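Local coordinates for tyrosinase (Burkholderia thailandensis, PDB 5ZRD), which catalyses, as a copper-dependent monooxygenase, the hydroxylation of monophenols to catechols and probably their further oxidation to quinones, at residues Y169-P172 with K173-T177. Numbering follows the deposited sequence.
Sequences YEKP and KGYVT
A type II beta turn from Pro-172 to Tyr-175 reverses the chain here and brings the side chains of Lys-171 and Tyr-175 together. Tyr-175 N donates to Pro-172 O at 3.0 Å, with an N-H...O angle of 151°. Lys-173 and Gly-174 are the two central residues. Gly-174 takes the positive phi (86°) of the third position of a type II turn, where glycine is favoured. The Lys-173 side chain is extended, and the residue is exposed at the turn. Across the turn, Pro-172 CD packs on Tyr-175 CB at 4.1 Å. With CG of Tyr-175 opposite its backbone N (chi1 171°), the ring swings back toward Lys-171. The Lys-171 chain is bent, and its CE is modelled over one face of this ring, offset toward the rim. It sits implausibly close there, so the CH-pi contact is doubtful in detail. Lys-171 NZ makes a weak hydrogen bond with Tyr-175 OH at 3.3 Å. Their stronger partners lie outside the turn. Lys-171 NZ forms a salt bridge with Asp-303 OD2 and a hydrogen bond with Gly-184 O, while Tyr-175 OH is hydrogen-bonded to Asp-303 OD1. The turn lies in the loop between strand 165-167 and helix 189-200, away from the copper site. Backbone bonds join Lys-171 to Leu-158, and Gly-174 and Tyr-175 to Leu-154.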
ATOM      1  N   TYR A 169     -11.159 -14.103 -14.445  1.00 27.73           N
ATOM      2  CA  TYR A 169      -9.947 -14.820 -14.819  1.00 30.99           C
ATOM      3  C   TYR A 169     -10.122 -16.329 -14.637  1.00 33.36           C
ATOM      4  O   TYR A 169      -9.455 -17.094 -15.319  1.00 35.96           O
ATOM      5  CB  TYR A 169      -8.734 -14.425 -13.977  1.00 29.41           C
ATOM      6  CG  TYR A 169      -8.327 -12.985 -14.032  1.00 30.57           C
ATOM      7  CD1 TYR A 169      -8.701 -12.165 -15.086  1.00 32.35           C
ATOM      8  CD2 TYR A 169      -7.528 -12.443 -13.036  1.00 32.07           C
ATOM      9  CE1 TYR A 169      -8.326 -10.827 -15.128  1.00 31.18           C
ATOM     10  CE2 TYR A 169      -7.143 -11.109 -13.067  1.00 32.94           C
ATOM     11  CZ  TYR A 169      -7.532 -10.300 -14.126  1.00 33.34           C
ATOM     12  OH  TYR A 169      -7.188  -8.978 -14.173  1.00 33.61           O
ATOM     13  N   GLU A 170     -10.989 -16.749 -13.706  1.00 35.99           N
ATOM     14  CA  GLU A 170     -10.941 -18.123 -13.150  1.00 34.77           C
ATOM     15  C   GLU A 170     -11.760 -19.063 -14.012  1.00 33.54           C
ATOM     16  O   GLU A 170     -12.816 -18.661 -14.558  1.00 34.17           O
ATOM     17  CB  GLU A 170     -11.414 -18.123 -11.695  1.00 38.84           C
ATOM     18  CG  GLU A 170     -10.484 -17.310 -10.807  1.00 39.18           C
ATOM     19  CD  GLU A 170     -10.728 -17.495  -9.335  1.00 37.84           C
ATOM     20  OE1 GLU A 170      -9.752 -17.492  -8.567  1.00 37.26           O
ATOM     21  OE2 GLU A 170     -11.900 -17.611  -8.988  1.00 39.21           O
ATOM     22  N   LYS A 171     -11.238 -20.290 -14.126  1.00 31.87           N
ATOM     23  CA  LYS A 171     -11.851 -21.325 -14.915  1.00 31.81           C
ATOM     24  C   LYS A 171     -11.601 -22.670 -14.243  1.00 34.69           C
ATOM     25  O   LYS A 171     -10.450 -22.984 -13.903  1.00 35.33           O
ATOM     26  CB  LYS A 171     -11.310 -21.230 -16.347  1.00 36.08           C
ATOM     27  CG  LYS A 171     -12.154 -20.350 -17.251  1.00 37.82           C
ATOM     28  CD  LYS A 171     -11.454 -19.577 -18.330  1.00 37.72           C
ATOM     29  CE  LYS A 171     -11.845 -20.023 -19.712  1.00 40.03           C
ATOM     30  NZ  LYS A 171     -12.212 -18.909 -20.621  1.00 35.95           N
ATOM     31  N   PRO A 172     -12.676 -23.475 -14.051  1.00 37.25           N
ATOM     32  CA  PRO A 172     -12.531 -24.698 -13.265  1.00 37.31           C
ATOM     33  C   PRO A 172     -11.754 -25.815 -13.970  1.00 37.82           C
ATOM     34  O   PRO A 172     -11.658 -25.840 -15.217  1.00 35.56           O
ATOM     35  CB  PRO A 172     -13.968 -25.219 -13.103  1.00 40.55           C
ATOM     36  CG  PRO A 172     -14.646 -24.811 -14.393  1.00 34.87           C
ATOM     37  CD  PRO A 172     -14.045 -23.438 -14.634  1.00 36.37           C
ATOM     38  N   LYS A 173     -11.287 -26.764 -13.162  1.00 38.75           N
ATOM     39  CA  LYS A 173     -10.788 -28.030 -13.676  1.00 38.45           C
ATOM     40  C   LYS A 173     -11.834 -28.649 -14.595  1.00 36.17           C
ATOM     41  O   LYS A 173     -13.013 -28.590 -14.280  1.00 39.20           O
ATOM     42  CB  LYS A 173     -10.552 -29.032 -12.555  1.00 41.24           C
ATOM     43  CG  LYS A 173     -10.030 -30.386 -13.010  1.00 41.13           C
ATOM     44  CD  LYS A 173      -9.641 -31.254 -11.850  1.00 41.82           C
ATOM     45  CE  LYS A 173      -9.138 -32.609 -12.274  1.00 48.37           C
ATOM     46  NZ  LYS A 173      -8.431 -33.253 -11.146  1.00 58.20           N
ATOM     47  N   GLY A 174     -11.411 -29.192 -15.721  1.00 30.92           N
ATOM     48  CA  GLY A 174     -12.368 -29.741 -16.713  1.00 34.71           C
ATOM     49  C   GLY A 174     -12.923 -28.716 -17.695  1.00 34.16           C
ATOM     50  O   GLY A 174     -13.633 -29.054 -18.591  1.00 37.83           O
ATOM     51  N   TYR A 175     -12.607 -27.450 -17.560  1.00 37.76           N
ATOM     52  CA  TYR A 175     -13.057 -26.473 -18.536  1.00 36.33           C
ATOM     53  C   TYR A 175     -12.523 -26.837 -19.930  1.00 35.56           C
ATOM     54  O   TYR A 175     -11.363 -27.199 -20.038  1.00 35.86           O
ATOM     55  CB  TYR A 175     -12.563 -25.081 -18.135  1.00 38.19           C
ATOM     56  CG  TYR A 175     -12.815 -24.078 -19.223  1.00 37.82           C
ATOM     57  CD1 TYR A 175     -14.096 -23.589 -19.448  1.00 32.53           C
ATOM     58  CD2 TYR A 175     -11.790 -23.694 -20.080  1.00 35.79           C
ATOM     59  CE1 TYR A 175     -14.334 -22.677 -20.461  1.00 37.77           C
ATOM     60  CE2 TYR A 175     -12.028 -22.828 -21.136  1.00 36.12           C
ATOM     61  CZ  TYR A 175     -13.307 -22.322 -21.325  1.00 36.25           C
ATOM     62  OH  TYR A 175     -13.544 -21.445 -22.335  1.00 34.29           O
ATOM     63  N   VAL A 176     -13.330 -26.724 -20.983  1.00 31.64           N
ATOM     64  CA  VAL A 176     -12.849 -27.019 -22.345  1.00 33.46           C
ATOM     65  C   VAL A 176     -12.837 -25.711 -23.160  1.00 34.46           C
ATOM     66  O   VAL A 176     -13.760 -24.884 -23.101  1.00 33.85           O
ATOM     67  CB  VAL A 176     -13.665 -28.156 -23.009  1.00 38.97           C
ATOM     68  CG1 VAL A 176     -15.156 -28.008 -22.789  1.00 45.75           C
ATOM     69  CG2 VAL A 176     -13.412 -28.337 -24.498  1.00 37.16           C
ATOM     70  N   THR A 177     -11.772 -25.508 -23.940  1.00 31.91           N
ATOM     71  CA  THR A 177     -11.616 -24.245 -24.623  1.00 28.47           C
ATOM     72  C   THR A 177     -12.702 -24.186 -25.678  1.00 30.89           C
ATOM     73  O   THR A 177     -13.067 -25.268 -26.185  1.00 30.67           O
ATOM     74  CB  THR A 177     -10.216 -24.063 -25.212  1.00 25.77           C
ATOM     75  OG1 THR A 177      -9.919 -25.133 -26.102  1.00 27.25           O
ATOM     76  CG2 THR A 177      -9.135 -24.019 -24.153  1.00 27.49           C
TER